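Local coordinates for protein DyP2 (Amycolatopsis sp. ATCC 39116, PDB 4G2C) that is a haem-containing dye peroxidase from a lignin-reactive bacterium, probably oxidising dyes and lignin-related compounds, and carries a bound manganese ion, at residues Leu51-Pro56 / Thr264-Ser269; Asp289-Leu294 / Glu299-Ala304. All blocks are in the same frame, centred on the assembly; numbering follows the deposited sequence.

Contact 1 (Leu51-Pro56 / Thr264-Ser269)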
ATOM      1  N   LEU A  51       8.237  19.667  -7.915  1.00 26.20           N
ATOM      2  CA  LEU A  51       8.791  18.426  -8.442  1.00 29.41           C
ATOM      3  C   LEU A  51      10.292  18.286  -8.217  1.00 28.47           C
ATOM      4  O   LEU A  51      10.787  17.166  -8.057  1.00 29.08           O
ATOM      5  CB  LEU A  51       8.507  18.309  -9.942  1.00 27.02           C
ATOM      6  CG  LEU A  51       7.105  17.853 -10.349  1.00 35.28           C
ATOM      7  CD1 LEU A  51       6.954  17.891 -11.872  1.00 36.08           C
ATOM      8  CD2 LEU A  51       6.815  16.458  -9.811  1.00 31.54           C
ATOM      9  N   ASP A  52      11.006  19.415  -8.247  1.00 28.57           N
ATOM     10  CA  ASP A  52      12.454  19.438  -8.047  1.00 31.26           C
ATOM     11  C   ASP A  52      12.783  19.199  -6.590  1.00 28.40           C
ATOM     12  O   ASP A  52      13.899  18.793  -6.260  1.00 29.89           O
ATOM     13  CB  ASP A  52      13.057  20.793  -8.464  1.00 32.52           C
ATOM     14  CG  ASP A  52      13.094  20.982  -9.967  1.00 32.88           C
ATOM     15  OD1 ASP A  52      13.210  19.965 -10.683  1.00 36.59           O
ATOM     16  OD2 ASP A  52      13.002  22.141 -10.430  1.00 34.00           O
ATOM     17  N   GLU A  53      11.818  19.462  -5.716  1.00 24.00           N
ATOM     18  CA  GLU A  53      12.076  19.350  -4.283  1.00 29.32           C
ATOM     19  C   GLU A  53      11.338  18.176  -3.629  1.00 28.55           C
ATOM     20  O   GLU A  53      11.413  17.979  -2.423  1.00 28.68           O
ATOM     21  CB  GLU A  53      11.748  20.660  -3.578  1.00 26.30           C
ATOM     22  CG  GLU A  53      12.555  21.843  -4.085  1.00 29.04           C
ATOM     23  CD  GLU A  53      14.017  21.805  -3.638  1.00 31.98           C
ATOM     24  OE1 GLU A  53      14.445  20.801  -3.029  1.00 32.38           O
ATOM     25  OE2 GLU A  53      14.745  22.785  -3.902  1.00 38.30           O
ATOM     26  N   LEU A  54      10.641  17.391  -4.437  1.00 27.30           N
ATOM     27  CA  LEU A  54       9.869  16.262  -3.927  1.00 28.59           C
ATOM     28  C   LEU A  54      10.674  14.979  -4.019  1.00 23.02           C
ATOM     29  O   LEU A  54      11.330  14.730  -5.026  1.00 22.70           O
ATOM     30  CB  LEU A  54       8.573  16.081  -4.734  1.00 22.46           C
ATOM     31  CG  LEU A  54       7.557  15.138  -4.088  1.00 23.09           C
ATOM     32  CD1 LEU A  54       6.826  15.841  -2.939  1.00 21.08           C
ATOM     33  CD2 LEU A  54       6.566  14.578  -5.102  1.00 21.98           C
ATOM     34  N   GLN A  55      10.583  14.148  -2.984  1.00 26.99           N
ATOM     35  CA  GLN A  55      11.141  12.800  -3.051  1.00 25.17           C
ATOM     36  C   GLN A  55      10.417  11.946  -4.086  1.00 24.26           C
ATOM     37  O   GLN A  55       9.229  12.149  -4.337  1.00 23.59           O
ATOM     38  CB  GLN A  55      11.069  12.093  -1.693  1.00 27.36           C
ATOM     39  CG  GLN A  55      11.916  12.704  -0.585  1.00 23.03           C
ATOM     40  CD  GLN A  55      11.888  11.840   0.651  1.00 24.02           C
ATOM     41  OE1 GLN A  55      12.010  10.621   0.560  1.00 23.48           O
ATOM     42  NE2 GLN A  55      11.700  12.456   1.809  1.00 25.15           N
ATOM     43  N   PRO A  56      11.143  10.982  -4.689  1.00 24.51           N
ATOM     44  CA  PRO A  56      10.580   9.919  -5.528  1.00 23.03           C
ATOM     45  C   PRO A  56       9.657   8.990  -4.722  1.00 24.75           C
ATOM     46  O   PRO A  56       9.622   9.040  -3.482  1.00 22.08           O
ATOM     47  CB  PRO A  56      11.819   9.122  -5.967  1.00 22.63           C
ATOM     48  CG  PRO A  56      12.982  10.023  -5.744  1.00 21.50           C
ATOM     49  CD  PRO A  56      12.609  10.876  -4.578  1.00 26.38           C
ATOM     50  N   THR A 264       5.219  26.799   0.316  1.00 30.63           N
ATOM     51  CA  THR A 264       4.362  27.010  -0.846  1.00 34.89           C
ATOM     52  C   THR A 264       4.854  26.216  -2.057  1.00 35.39           C
ATOM     53  O   THR A 264       4.133  26.080  -3.044  1.00 38.26           O
ATOM     54  CB  THR A 264       4.214  28.510  -1.206  1.00 37.81           C
ATOM     55  OG1 THR A 264       5.480  29.043  -1.626  1.00 38.75           O
ATOM     56  CG2 THR A 264       3.726  29.286  -0.001  1.00 36.47           C
ATOM     57  N   VAL A 265       6.075  25.687  -1.974  1.00 31.58           N
ATOM     58  CA  VAL A 265       6.647  24.908  -3.074  1.00 31.99           C
ATOM     59  C   VAL A 265       7.384  23.663  -2.585  1.00 30.64           C
ATOM     60  O   VAL A 265       7.795  22.804  -3.379  1.00 30.90           O
ATOM     61  CB  VAL A 265       7.622  25.749  -3.941  1.00 37.04           C
ATOM     62  CG1 VAL A 265       6.921  26.992  -4.484  1.00 38.72           C
ATOM     63  CG2 VAL A 265       8.877  26.123  -3.150  1.00 29.51           C
ATOM     64  N   HIS A 266       7.556  23.576  -1.276  1.00 32.39           N
ATOM     65  CA  HIS A 266       8.253  22.459  -0.673  1.00 30.96           C
ATOM     66  C   HIS A 266       7.261  21.518  -0.003  1.00 29.94           C
ATOM     67  O   HIS A 266       6.625  21.876   0.991  1.00 29.01           O
ATOM     68  CB  HIS A 266       9.282  22.989   0.305  1.00 25.53           C
ATOM     69  CG  HIS A 266      10.355  23.790  -0.358  1.00 32.29           C
ATOM     70  ND1 HIS A 266      11.082  24.758   0.301  1.00 32.34           N
ATOM     71  CD2 HIS A 266      10.823  23.767  -1.629  1.00 28.31           C
ATOM     72  CE1 HIS A 266      11.951  25.296  -0.537  1.00 33.53           C
ATOM     73  NE2 HIS A 266      11.815  24.711  -1.715  1.00 31.30           N
ATOM     74  N   PHE A 267       7.135  20.317  -0.562  1.00 29.20           N
ATOM     75  CA  PHE A 267       6.073  19.392  -0.168  1.00 27.42           C
ATOM     76  C   PHE A 267       6.559  18.035   0.322  1.00 25.85           C
ATOM     77  O   PHE A 267       7.597  17.534  -0.112  1.00 22.08           O
ATOM     78  CB  PHE A 267       5.092  19.187  -1.329  1.00 23.26           C
ATOM     79  CG  PHE A 267       4.185  20.359  -1.563  1.00 27.98           C
ATOM     80  CD1 PHE A 267       4.637  21.474  -2.263  1.00 27.23           C
ATOM     81  CD2 PHE A 267       2.882  20.351  -1.074  1.00 26.87           C
ATOM     82  CE1 PHE A 267       3.805  22.563  -2.483  1.00 31.47           C
ATOM     83  CE2 PHE A 267       2.042  21.435  -1.280  1.00 28.74           C
ATOM     84  CZ  PHE A 267       2.502  22.547  -1.990  1.00 31.19           C
ATOM     85  N   GLY A 268       5.772  17.427   1.205  1.00 24.51           N
ATOM     86  CA  GLY A 268       6.038  16.072   1.651  1.00 26.66           C
ATOM     87  C   GLY A 268       4.778  15.221   1.699  1.00 24.24           C
ATOM     88  O   GLY A 268       3.731  15.609   1.175  1.00 22.94           O
ATOM     89  N   SER A 269       4.890  14.051   2.321  1.00 21.15           N
ATOM     90  CA  SER A 269       3.753  13.176   2.488  1.00 21.93           C
ATOM     91  C   SER A 269       3.922  12.292   3.730  1.00 21.04           C
ATOM     92  O   SER A 269       5.036  11.901   4.066  1.00 20.65           O
ATOM     93  CB  SER A 269       3.573  12.321   1.223  1.00 20.40           C
ATOM     94  OG  SER A 269       2.348  11.617   1.260  1.00 23.70           O
TER
HETATM   95  O   HOH W   1      13.691  25.108  -3.822  1.00 33.50           O
HETATM   96  O   HOH W   2       9.050  15.133  -0.289  1.00 22.63           O
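Glu53 and His266 lie alongside one another and point the same way, with the methylene part of the acid against the imidazole. Glu53 CG comes within 3.6 Å of His266 CD2, approaching the ring obliquely. With chi1 near -60° CG stands beside the backbone N, and the one bend of the chain, at chi2 (-73°), brings the carboxylate alongside the NE2 end of the ring, the two planes turned 76° apart. One water links the polar ends, donating a hydrogen bond to Glu53 OE2 at 2.6 Å and lying in the imidazole plane at its edge, 2.8 Å from His266 NE2. Histidine suits this place by offering two ring nitrogens: ND1 is hydrogen-bonded to the backbone of Asp262, and the bonds at ND1 and NE2 fix how the ring is turned. Val265 CG2 lies over one face near the rim.

Leu54 puts a branched apolar end into a buried spot. Leu54 CD1 lies 3.4 Å from Phe267 O and 4.1 Å from Phe267 CB, while the phenyl ring leads away towards Met50. A second water donates to Phe267 O at 2.8 Å and accepts from Gln55 N.

Glutamate offers an apolar flank, packed also by Leu487 and Ala488 of helix 487-491, and a charged end. With an alanine here, Arg491 is likely to lose its salt-bridge mate, the water at His266 NE2 its acceptor, and the imidazole the CG resting against it. Apolar contacts supplemented by two water bridges thus join the chain leaving helix 45-53 to the lead-in and first residue of strand 267-278, part of an antiparallel sheet.

Contact 2 (Asp289-Leu294 / Glu299-Ala304)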
ATOM      1  N   ASP A 289     -11.900 -24.718   2.421  1.00 29.97           N
ATOM      2  CA  ASP A 289     -13.077 -24.922   3.247  1.00 30.46           C
ATOM      3  C   ASP A 289     -14.302 -24.127   2.773  1.00 35.59           C
ATOM      4  O   ASP A 289     -15.426 -24.629   2.843  1.00 31.67           O
ATOM      5  CB  ASP A 289     -12.780 -24.602   4.720  1.00 30.10           C
ATOM      6  CG  ASP A 289     -11.733 -25.537   5.331  1.00 40.96           C
ATOM      7  OD1 ASP A 289     -11.466 -26.624   4.763  1.00 41.86           O
ATOM      8  OD2 ASP A 289     -11.171 -25.175   6.386  1.00 43.24           O
ATOM      9  N   LEU A 290     -14.092 -22.892   2.315  1.00 30.25           N
ATOM     10  CA  LEU A 290     -15.205 -22.083   1.811  1.00 33.12           C
ATOM     11  C   LEU A 290     -15.762 -22.708   0.538  1.00 32.52           C
ATOM     12  O   LEU A 290     -16.980 -22.789   0.362  1.00 33.02           O
ATOM     13  CB  LEU A 290     -14.786 -20.620   1.558  1.00 31.07           C
ATOM     14  CG  LEU A 290     -15.794 -19.685   0.866  1.00 27.84           C
ATOM     15  CD1 LEU A 290     -17.096 -19.544   1.654  1.00 26.36           C
ATOM     16  CD2 LEU A 290     -15.203 -18.303   0.606  1.00 27.22           C
ATOM     17  N   ALA A 291     -14.873 -23.158  -0.343  1.00 29.83           N
ATOM     18  CA  ALA A 291     -15.308 -23.820  -1.570  1.00 34.94           C
ATOM     19  C   ALA A 291     -16.173 -25.027  -1.216  1.00 36.34           C
ATOM     20  O   ALA A 291     -17.278 -25.188  -1.729  1.00 33.83           O
ATOM     21  CB  ALA A 291     -14.108 -24.246  -2.429  1.00 29.59           C
ATOM     22  N   HIS A 292     -15.665 -25.871  -0.328  1.00 33.57           N
ATOM     23  CA  HIS A 292     -16.418 -27.045   0.093  1.00 37.50           C
ATOM     24  C   HIS A 292     -17.764 -26.653   0.685  1.00 40.26           C
ATOM     25  O   HIS A 292     -18.789 -27.261   0.363  1.00 36.26           O
ATOM     26  CB  HIS A 292     -15.623 -27.885   1.096  1.00 38.67           C
ATOM     27  CG  HIS A 292     -16.338 -29.124   1.532  1.00 47.30           C
ATOM     28  ND1 HIS A 292     -17.057 -29.198   2.706  1.00 52.16           N
ATOM     29  CD2 HIS A 292     -16.454 -30.338   0.944  1.00 46.87           C
ATOM     30  CE1 HIS A 292     -17.581 -30.404   2.825  1.00 51.30           C
ATOM     31  NE2 HIS A 292     -17.231 -31.115   1.767  1.00 52.71           N
ATOM     32  N   ASP A 293     -17.749 -25.640   1.550  1.00 38.65           N
ATOM     33  CA  ASP A 293     -18.963 -25.117   2.174  1.00 36.35           C
ATOM     34  C   ASP A 293     -20.007 -24.698   1.134  1.00 39.60           C
ATOM     35  O   ASP A 293     -21.205 -24.944   1.299  1.00 39.79           O
ATOM     36  CB  ASP A 293     -18.617 -23.893   3.027  1.00 41.56           C
ATOM     37  CG  ASP A 293     -18.485 -24.211   4.509  1.00 47.94           C
ATOM     38  OD1 ASP A 293     -18.643 -25.391   4.907  1.00 51.60           O
ATOM     39  OD2 ASP A 293     -18.211 -23.258   5.279  1.00 50.02           O
ATOM     40  N   LEU A 294     -19.551 -24.053   0.066  1.00 36.78           N
ATOM     41  CA  LEU A 294     -20.462 -23.455  -0.902  1.00 32.54           C
ATOM     42  C   LEU A 294     -20.851 -24.444  -1.995  1.00 37.81           C
ATOM     43  O   LEU A 294     -21.510 -24.074  -2.970  1.00 34.47           O
ATOM     44  CB  LEU A 294     -19.816 -22.220  -1.525  1.00 30.27           C
ATOM     45  CG  LEU A 294     -19.563 -21.055  -0.564  1.00 29.66           C
ATOM     46  CD1 LEU A 294     -18.895 -19.929  -1.309  1.00 26.22           C
ATOM     47  CD2 LEU A 294     -20.861 -20.566   0.082  1.00 29.80           C
ATOM     48  N   GLU A 299     -12.385 -26.728 -11.190  1.00 45.87           N
ATOM     49  CA  GLU A 299     -11.557 -25.528 -11.176  1.00 48.97           C
ATOM     50  C   GLU A 299     -12.328 -24.363 -10.540  1.00 43.21           C
ATOM     51  O   GLU A 299     -11.741 -23.542  -9.844  1.00 39.45           O
ATOM     52  CB  GLU A 299     -11.053 -25.172 -12.586  1.00 45.98           C
ATOM     53  CG  GLU A 299      -9.712 -25.828 -12.991  1.00 51.89           C
ATOM     54  CD  GLU A 299      -8.470 -25.180 -12.331  1.00 63.95           C
ATOM     55  OE1 GLU A 299      -8.009 -24.115 -12.815  1.00 63.38           O
ATOM     56  OE2 GLU A 299      -7.938 -25.744 -11.342  1.00 60.20           O
ATOM     57  N   ASP A 300     -13.643 -24.322 -10.753  1.00 38.77           N
ATOM     58  CA  ASP A 300     -14.500 -23.301 -10.154  1.00 35.74           C
ATOM     59  C   ASP A 300     -14.292 -23.149  -8.644  1.00 34.48           C
ATOM     60  O   ASP A 300     -14.745 -22.174  -8.055  1.00 33.48           O
ATOM     61  CB  ASP A 300     -15.980 -23.581 -10.452  1.00 32.56           C
ATOM     62  CG  ASP A 300     -16.903 -22.452  -9.981  1.00 34.63           C
ATOM     63  OD1 ASP A 300     -16.615 -21.264 -10.252  1.00 34.28           O
ATOM     64  OD2 ASP A 300     -17.932 -22.750  -9.340  1.00 33.75           O
ATOM     65  N   ARG A 301     -13.613 -24.103  -8.013  1.00 36.52           N
ATOM     66  CA  ARG A 301     -13.313 -23.981  -6.584  1.00 34.68           C
ATOM     67  C   ARG A 301     -12.399 -22.786  -6.287  1.00 29.65           C
ATOM     68  O   ARG A 301     -12.389 -22.254  -5.172  1.00 25.29           O
ATOM     69  CB  ARG A 301     -12.702 -25.273  -6.040  1.00 36.05           C
ATOM     70  CG  ARG A 301     -13.745 -26.308  -5.629  1.00 42.01           C
ATOM     71  CD  ARG A 301     -13.099 -27.646  -5.333  1.00 40.12           C
ATOM     72  NE  ARG A 301     -12.476 -28.223  -6.529  1.00 53.73           N
ATOM     73  CZ  ARG A 301     -11.315 -28.880  -6.537  1.00 57.25           C
ATOM     74  NH1 ARG A 301     -10.832 -29.370  -7.672  1.00 60.65           N
ATOM     75  NH2 ARG A 301     -10.629 -29.042  -5.412  1.00 54.22           N
ATOM     76  N   GLU A 302     -11.636 -22.382  -7.297  1.00 28.54           N
ATOM     77  CA  GLU A 302     -10.785 -21.192  -7.233  1.00 34.93           C
ATOM     78  C   GLU A 302     -11.584 -19.917  -6.941  1.00 32.72           C
ATOM     79  O   GLU A 302     -11.028 -18.942  -6.431  1.00 24.75           O
ATOM     80  CB  GLU A 302     -10.037 -20.999  -8.559  1.00 35.09           C
ATOM     81  CG  GLU A 302      -8.960 -22.025  -8.858  1.00 47.31           C
ATOM     82  CD  GLU A 302      -8.456 -21.922 -10.293  1.00 53.59           C
ATOM     83  OE1 GLU A 302      -9.058 -21.152 -11.074  1.00 41.81           O
ATOM     84  OE2 GLU A 302      -7.469 -22.617 -10.641  1.00 62.14           O
ATOM     85  N   ARG A 303     -12.874 -19.919  -7.285  1.00 27.90           N
ATOM     86  CA  ARG A 303     -13.711 -18.738  -7.082  1.00 23.94           C
ATOM     87  C   ARG A 303     -13.892 -18.415  -5.595  1.00 27.10           C
ATOM     88  O   ARG A 303     -14.206 -17.280  -5.232  1.00 24.21           O
ATOM     89  CB  ARG A 303     -15.054 -18.896  -7.772  1.00 25.67           C
ATOM     90  CG  ARG A 303     -15.928 -17.665  -7.710  1.00 28.00           C
ATOM     91  CD  ARG A 303     -16.965 -17.684  -8.830  1.00 26.51           C
ATOM     92  NE  ARG A 303     -17.691 -18.943  -8.864  1.00 29.13           N
ATOM     93  CZ  ARG A 303     -18.840 -19.156  -8.230  1.00 31.23           C
ATOM     94  NH1 ARG A 303     -19.398 -18.181  -7.521  1.00 26.44           N
ATOM     95  NH2 ARG A 303     -19.431 -20.343  -8.306  1.00 25.80           N
ATOM     96  N   ALA A 304     -13.668 -19.404  -4.729  1.00 25.72           N
ATOM     97  CA  ALA A 304     -13.780 -19.164  -3.289  1.00 25.33           C
ATOM     98  C   ALA A 304     -12.749 -18.130  -2.880  1.00 22.94           C
ATOM     99  O   ALA A 304     -13.030 -17.251  -2.066  1.00 28.58           O
ATOM    100  CB  ALA A 304     -13.578 -20.442  -2.505  1.00 25.08           C
TER
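Ala304 presses its methyl group against the backbone of helix 280-293, with CB 3.7 Å from Ala291 N and 3.8 Å from Ala291 CB. Alanine suits both positions, since the two CA atoms are only 5.2 Å apart and each CB points at the opposing segment. Arg301 extends the overlap: its CG lies 3.8 Å from Ala291 CB, so the aliphatic base of the side chain does the packing while the guanidinium runs on beyond the methyl. On the other flank Leu290 CG stands anti to its backbone N (chi1 173°), which brings CD2 to 3.6 Å from Ala304 O.

Within 299-304 a side-on salt bridge has Arg303 NE on Asp300 OD1 at 2.9 Å, almost straight (174°), and Arg303 NH2 on the syn lone pair of Asp300 OD2, keeping the flat groups roughly coplanar and tying the 3-10 turn to the following helix. Arg303 NH2 also reaches Pro456 O.

The contact joins the end of helix 280-293 to the start of helix 303-309 across a short connection that includes the 3-10 turn, a local packing of two consecutive helices. Leu290 also meets Leu308 of the latter helix and, with Leu294, Tyr454 in strand 453-454.

In the fold
Contacts 1 and 2 lie on opposite sides of the centre of the chain, their own centres about 47 Å apart and their nearest atoms about 33 Å apart, so neither touches the other. They are nevertheless successive along the chain: strand 267-278, which begins in contact 1, is followed directly by helix 280-293, whose end takes part in contact 2. Contact 1 ties residues far apart in sequence, whereas contact 2 is local. Contact 2 is near the manganese site that includes Glu287 and Glu313, with the side chain of Ala304 about 7 Å from the ion; Glu287 belongs to the same helix as Ala291. The haem is bound in a pocket drawn from 25 residues spread over 213-474.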